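Long-range contacts in UPF0131 protein ykqA (Bacillus subtilis, PDB 2QIK), which probably acts as a gamma-glutamylcyclotransferase, an enzyme that releases the gamma-glutamyl group of its substrate by cyclising it: residues A[136-141]-A[248-253]; A[153-158]-A[188-193]. All blocks are in the same frame, centred on the assembly; numbering follows the deposited sequence. Where two conformers were deposited one is given.

Contact 1: residues A[136-141]-A[248-253]; sequences CMDNAR and QIEIER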
loop_
_atom_site.group_PDB
_atom_site.type_symbol
_atom_site.label_atom_id
_atom_site.label_comp_id
_atom_site.label_asym_id
_atom_site.label_seq_id
_atom_site.Cartn_x
_atom_site.Cartn_y
_atom_site.Cartn_z
ATOM N N CYS A 136 3.043 -6.692 13.585
ATOM C CA CYS A 136 1.727 -7.338 13.482
ATOM C C CYS A 136 1.825 -8.822 13.103
ATOM O O CYS A 136 0.788 -9.482 13.075
ATOM C CB CYS A 136 0.812 -6.615 12.505
ATOM S SG CYS A 136 0.314 -5.016 13.170
HETATM N N MSE A 137 3.024 -9.360 12.840
HETATM C CA MSE A 137 3.215 -10.793 12.755
HETATM C C MSE A 137 3.251 -11.478 14.137
HETATM O O MSE A 137 3.048 -12.680 14.188
HETATM C CB MSE A 137 4.521 -11.114 12.030
HETATM C CG MSE A 137 4.581 -10.548 10.579
HETATM SE SE MSE A 137 6.105 -11.174 9.632
HETATM C CE MSE A 137 7.459 -10.353 10.576
ATOM N N ASP A 138 3.456 -10.706 15.200
ATOM C CA ASP A 138 3.381 -11.210 16.566
ATOM C C ASP A 138 2.018 -10.945 17.166
ATOM O O ASP A 138 1.253 -10.108 16.629
ATOM C CB ASP A 138 4.473 -10.486 17.406
ATOM C CG ASP A 138 4.571 -10.976 18.778
ATOM O OD1 ASP A 138 4.341 -10.168 19.714
ATOM O OD2 ASP A 138 4.854 -12.156 18.959
ATOM N N ASN A 139 1.688 -11.648 18.208
ATOM C CA ASN A 139 0.366 -11.553 18.803
ATOM C C ASN A 139 0.258 -10.864 20.157
ATOM O O ASN A 139 -0.849 -10.717 20.631
ATOM C CB ASN A 139 -0.393 -12.866 18.772
ATOM C CG ASN A 139 0.147 -13.843 19.740
ATOM O OD1 ASN A 139 -0.554 -14.821 20.056
ATOM N ND2 ASN A 139 1.345 -13.635 20.243
ATOM N N ALA A 140 1.362 -10.468 20.782
ATOM C CA ALA A 140 1.233 -9.977 22.156
ATOM C C ALA A 140 0.418 -8.689 22.237
ATOM O O ALA A 140 -0.427 -8.569 23.099
ATOM C CB ALA A 140 2.582 -9.747 22.765
ATOM N N ARG A 141 0.620 -7.734 21.341
ATOM C CA ARG A 141 -0.140 -6.470 21.351
ATOM C C ARG A 141 -1.608 -6.784 21.020
ATOM O O ARG A 141 -2.476 -6.210 21.641
ATOM C CB ARG A 141 0.413 -5.360 20.461
ATOM C CG ARG A 141 1.706 -4.783 20.994
ATOM C CD ARG A 141 2.178 -3.633 20.107
ATOM N NE ARG A 141 1.175 -2.558 20.151
ATOM C CZ ARG A 141 1.185 -1.473 19.387
ATOM N NH1 ARG A 141 2.133 -1.390 18.530
ATOM N NH2 ARG A 141 0.180 -0.562 19.478
ATOM N N GLN A 248 11.782 -4.806 18.007
ATOM C CA GLN A 248 12.497 -5.776 17.228
ATOM C C GLN A 248 12.209 -7.193 17.683
ATOM O O GLN A 248 12.043 -8.127 16.877
ATOM C CB GLN A 248 13.995 -5.531 17.294
ATOM C CG GLN A 248 14.786 -6.600 16.595
ATOM C CD GLN A 248 16.278 -6.308 16.327
ATOM O OE1 GLN A 248 17.082 -7.259 15.998
ATOM N NE2 GLN A 248 16.628 -5.075 16.404
ATOM N N ILE A 249 12.084 -7.367 19.000
ATOM C CA ILE A 249 11.759 -8.712 19.462
ATOM C C ILE A 249 10.408 -9.195 18.970
ATOM O O ILE A 249 10.237 -10.366 18.678
ATOM C CB ILE A 249 11.892 -8.779 20.998
ATOM C CG1 ILE A 249 13.345 -8.577 21.468
ATOM C CG2 ILE A 249 11.390 -10.142 21.534
ATOM C CD1 ILE A 249 13.478 -8.241 22.979
ATOM N N GLU A 250 9.411 -8.313 18.892
ATOM C CA GLU A 250 8.086 -8.696 18.340
ATOM C C GLU A 250 8.226 -9.193 16.920
ATOM O O GLU A 250 7.692 -10.238 16.559
ATOM C CB GLU A 250 7.138 -7.523 18.409
ATOM C CG GLU A 250 6.776 -7.127 19.809
ATOM C CD GLU A 250 6.018 -5.822 19.876
ATOM O OE1 GLU A 250 6.574 -4.901 20.513
ATOM O OE2 GLU A 250 4.864 -5.685 19.440
ATOM N N ILE A 251 8.999 -8.456 16.106
ATOM C CA ILE A 251 9.214 -8.856 14.716
ATOM C C ILE A 251 9.871 -10.204 14.627
ATOM O O ILE A 251 9.501 -11.091 13.865
ATOM C CB ILE A 251 10.022 -7.809 13.943
ATOM C CG1 ILE A 251 9.216 -6.557 13.857
ATOM C CG2 ILE A 251 10.424 -8.306 12.573
ATOM C CD1 ILE A 251 9.900 -5.411 13.158
ATOM N N GLU A 252 10.870 -10.387 15.470
ATOM C CA GLU A 252 11.599 -11.634 15.445
ATOM C C GLU A 252 10.723 -12.795 15.812
ATOM O O GLU A 252 10.801 -13.846 15.175
ATOM C CB GLU A 252 12.838 -11.570 16.361
ATOM C CG GLU A 252 13.917 -10.638 15.865
ATOM C CD GLU A 252 15.170 -10.696 16.659
ATOM O OE1 GLU A 252 16.108 -10.018 16.265
ATOM O OE2 GLU A 252 15.232 -11.449 17.634
ATOM N N ARG A 253 9.875 -12.664 16.816
ATOM C CA ARG A 253 9.006 -13.775 17.233
ATOM C C ARG A 253 8.034 -14.115 16.108
ATOM O O ARG A 253 7.802 -15.285 15.809
ATOM C CB ARG A 253 8.236 -13.376 18.492
ATOM C CG ARG A 253 8.906 -13.444 19.825
ATOM C CD ARG A 253 7.850 -13.523 20.974
ATOM N NE ARG A 253 6.982 -12.338 20.994
ATOM C CZ ARG A 253 7.062 -11.383 21.901
ATOM N NH1 ARG A 253 7.962 -11.469 22.918
ATOM N NH2 ARG A 253 6.256 -10.328 21.859
HETATM O O HOH W 1 3.004 -7.737 19.531
HETATM O O HOH W 2 4.485 -2.749 17.898
#

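Contact 2: residues A[153-158]-A[188-193]; sequences DPVGRA and GVLYRI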
loop_
_atom_site.group_PDB
_atom_site.type_symbol
_atom_site.label_atom_id
_atom_site.label_comp_id
_atom_site.label_asym_id
_atom_site.label_seq_id
_atom_site.Cartn_x
_atom_site.Cartn_y
_atom_site.Cartn_z
ATOM N N ASP A 153 -6.804 -16.756 12.354
ATOM C CA ASP A 153 -7.062 -17.484 11.078
ATOM C C ASP A 153 -6.024 -16.985 10.046
ATOM O O ASP A 153 -6.353 -16.376 9.011
ATOM C CB ASP A 153 -8.506 -17.243 10.553
ATOM C CG ASP A 153 -8.895 -18.124 9.384
ATOM O OD1 ASP A 153 -8.253 -19.135 9.086
ATOM O OD2 ASP A 153 -9.874 -17.838 8.756
ATOM N N PRO A 154 -4.748 -17.225 10.329
ATOM C CA PRO A 154 -3.706 -16.904 9.355
ATOM C C PRO A 154 -3.863 -17.798 8.140
ATOM O O PRO A 154 -3.993 -19.017 8.247
ATOM C CB PRO A 154 -2.389 -17.134 10.120
ATOM C CG PRO A 154 -2.762 -18.188 11.123
ATOM C CD PRO A 154 -4.168 -17.856 11.521
ATOM N N VAL A 155 -3.770 -17.179 6.987
ATOM C CA VAL A 155 -3.582 -17.918 5.770
ATOM C C VAL A 155 -2.153 -18.459 5.790
ATOM O O VAL A 155 -1.963 -19.622 5.420
ATOM C CB VAL A 155 -3.855 -17.047 4.528
ATOM C CG1 VAL A 155 -3.609 -17.904 3.204
ATOM C CG2 VAL A 155 -5.290 -16.516 4.610
ATOM N N GLY A 156 -1.217 -17.687 6.325
ATOM C CA GLY A 156 0.161 -18.096 6.547
ATOM C C GLY A 156 1.129 -17.238 5.774
ATOM O O GLY A 156 0.853 -16.114 5.377
ATOM N N ARG A 157 2.310 -17.806 5.634
ATOM C CA ARG A 157 3.420 -17.130 5.007
ATOM C C ARG A 157 3.039 -16.704 3.639
ATOM O O ARG A 157 2.463 -17.458 2.845
ATOM C CB ARG A 157 4.589 -18.096 4.873
ATOM C CG ARG A 157 5.859 -17.474 4.452
ATOM C CD ARG A 157 6.948 -18.481 4.226
ATOM N NE ARG A 157 7.150 -19.283 5.411
ATOM C CZ ARG A 157 7.956 -20.337 5.482
ATOM N NH1 ARG A 157 8.078 -20.971 6.626
ATOM N NH2 ARG A 157 8.647 -20.739 4.443
ATOM N N ALA A 158 3.395 -15.479 3.297
ATOM C CA ALA A 158 3.109 -14.959 2.044
ATOM C C ALA A 158 4.331 -14.211 1.532
ATOM O O ALA A 158 5.055 -13.534 2.263
ATOM C CB ALA A 158 1.857 -14.024 2.173
ATOM N N GLY A 188 5.819 -11.879 4.570
ATOM C CA GLY A 188 5.011 -11.523 5.735
ATOM C C GLY A 188 3.989 -12.590 5.983
ATOM O O GLY A 188 4.037 -13.661 5.375
ATOM N N VAL A 189 3.056 -12.300 6.846
ATOM C CA VAL A 189 1.955 -13.226 7.236
ATOM C C VAL A 189 0.666 -12.583 6.677
ATOM O O VAL A 189 0.391 -11.422 6.921
ATOM C CB VAL A 189 1.836 -13.333 8.820
ATOM C CG1 VAL A 189 0.758 -14.305 9.255
ATOM C CG2 VAL A 189 3.171 -13.652 9.478
ATOM N N LEU A 190 -0.127 -13.382 5.999
ATOM C CA LEU A 190 -1.440 -12.976 5.544
ATOM C C LEU A 190 -2.457 -13.538 6.483
ATOM O O LEU A 190 -2.514 -14.753 6.736
ATOM C CB LEU A 190 -1.694 -13.474 4.111
ATOM C CG LEU A 190 -2.953 -12.963 3.472
ATOM C CD1 LEU A 190 -2.822 -11.462 3.224
ATOM C CD2 LEU A 190 -3.283 -13.690 2.200
ATOM N N TYR A 191 -3.293 -12.677 7.061
ATOM C CA TYR A 191 -4.386 -13.048 7.925
ATOM C C TYR A 191 -5.737 -12.861 7.232
ATOM O O TYR A 191 -5.919 -11.923 6.462
ATOM C CB TYR A 191 -4.450 -12.164 9.145
ATOM C CG TYR A 191 -3.292 -12.171 10.114
ATOM C CD1 TYR A 191 -3.211 -13.086 11.140
ATOM C CD2 TYR A 191 -2.349 -11.189 10.053
ATOM C CE1 TYR A 191 -2.213 -13.061 12.054
ATOM C CE2 TYR A 191 -1.287 -11.138 10.986
ATOM C CZ TYR A 191 -1.254 -12.063 11.995
ATOM O OH TYR A 191 -0.255 -12.007 12.952
ATOM N N ARG A 192 -6.687 -13.762 7.467
ATOM C CA ARG A 192 -8.094 -13.540 7.088
ATOM C C ARG A 192 -8.794 -12.960 8.332
ATOM O O ARG A 192 -8.857 -13.627 9.373
ATOM C CB ARG A 192 -8.744 -14.854 6.720
ATOM C CG ARG A 192 -10.175 -14.736 6.244
ATOM C CD ARG A 192 -10.803 -16.026 5.930
ATOM N NE ARG A 192 -10.151 -16.596 4.815
ATOM C CZ ARG A 192 -9.223 -17.566 4.829
ATOM N NH1 ARG A 192 -8.863 -18.155 5.966
ATOM N NH2 ARG A 192 -8.666 -17.961 3.691
ATOM N N ILE A 193 -9.252 -11.721 8.225
ATOM C CA ILE A 193 -9.861 -11.025 9.362
ATOM C C ILE A 193 -11.266 -10.517 8.994
ATOM O O ILE A 193 -11.530 -10.216 7.822
ATOM C CB ILE A 193 -8.984 -9.889 9.870
ATOM C CG1 ILE A 193 -8.956 -8.685 8.883
ATOM C CG2 ILE A 193 -7.568 -10.320 10.195
ATOM C CD1 ILE A 193 -8.115 -7.510 9.391
HETATM O O HOH W 3 -6.961 -14.055 11.353
#

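Contact 1: residues A[136-141]-A[248-253]
D138 and R253 meet in a two-pronged salt bridge, and the contact is a worked example of how one carboxylate can serve several donors. The side-on edge of the R253 guanidinium is used: NE reaches D138 OD2 at 3.0 Å and NH2 reaches D138 OD1 at 2.9 Å, both bonds almost straight. The two acceptors lie in the guanidinium plane, but the carboxylate is turned 41° from it, and the arginine nitrogens meet both oxygens from above the carboxylate plane. From the opposite face A140 N donates to D138 OD1 at 3.2 Å. The chi1 of D138 (-176°), with CG turned away from its own N and beside the carbonyl carbon, sets the carboxylate between R253 and A140 N. A water gives a further hydrogen bond to OD1, another to E250 OE2, and accepts from R141 N; it thus bridges two carboxylates whose like charges would otherwise probably disfavour their approach. R141 NH1 reaches E250 OE2 through a second water, whose bond to the glutamate is weak. Beside this polar network, the selenomethionine M137 packs its CE on I251 CG2 at 4.1 Å. The bond from D138 to A140 N is a side-chain cap at the start of helix 140-145, and the same carboxylate ties this cap to helix 245-258 through R253.

Contact 2: residues A[153-158]-A[188-193]
G188 opens the pairing with A158 by a reciprocal pair of backbone hydrogen bonds, A158 N to G188 O and G188 N to A158 O; R157 CA adds a CA-H...O contact to G188 O. At V189, opposite R157, the side chain turns to the face of P154 and Y191, and its CG1 lies 4.3 Å from P154 CB. L190 is where the regular ladder gives way to a classic beta bulge. Its N donates to G156 O at 3.0 Å, while its O accepts from two successive residues, V155 N at 2.7 Å and G156 N at 3.2 Å. The second bond is the straighter, 163° against 134°, and G156 N lies in the carbonyl plane. G156 takes a backbone shape (phi 119°) that suits glycine, since a CB there would crowd the carbonyl O of V155. L190 CB touches A158 CB, and its CD2 reaches V155 CB. Y191 lies across from P154, whose CB approaches ring atom CD1 at 4.3 Å. R192 N bonds to D153 O, and R192 NH1 to D153 OD2 at 3.0 Å; OD2 lies in the guanidinium plane, while NH1 comes in from above the carboxylate plane. V155 CG2 sits over one guanidinium face, and R192 NE is hydrogen-bonded to Y129 OH. Backbone bonding therefore sets the antiparallel register, the bulge absorbs one extra residue, and a partly exposed salt bridge closes the end where strand 154-161 begins and strand 185-193 finishes.

Contacts 1 and 2 illustrate how a strand pairing and a helix contact can meet through a few shared residues. Their centres are 14 Å apart, yet they touch directly: Y191 OH lies 2.7 Å from C136 O, a probable hydrogen bond, and M137 CG packs 3.6 Å from V189 CG2. M137 therefore spans both, meeting strand 185-193 along its side chain and helix 245-258 at its CE. That helix also reaches contact 2 through Y258, which touches P154, V189 and Y191 and whose backbone O accepts from R157 NE. Both contacts lie away from the predicted substrate-binding residues, but a citrate, probably from the crystallisation liquor, sits beside contact 1, hydrogen-bonded to C136 N and about 5 Å from the I251 side chain.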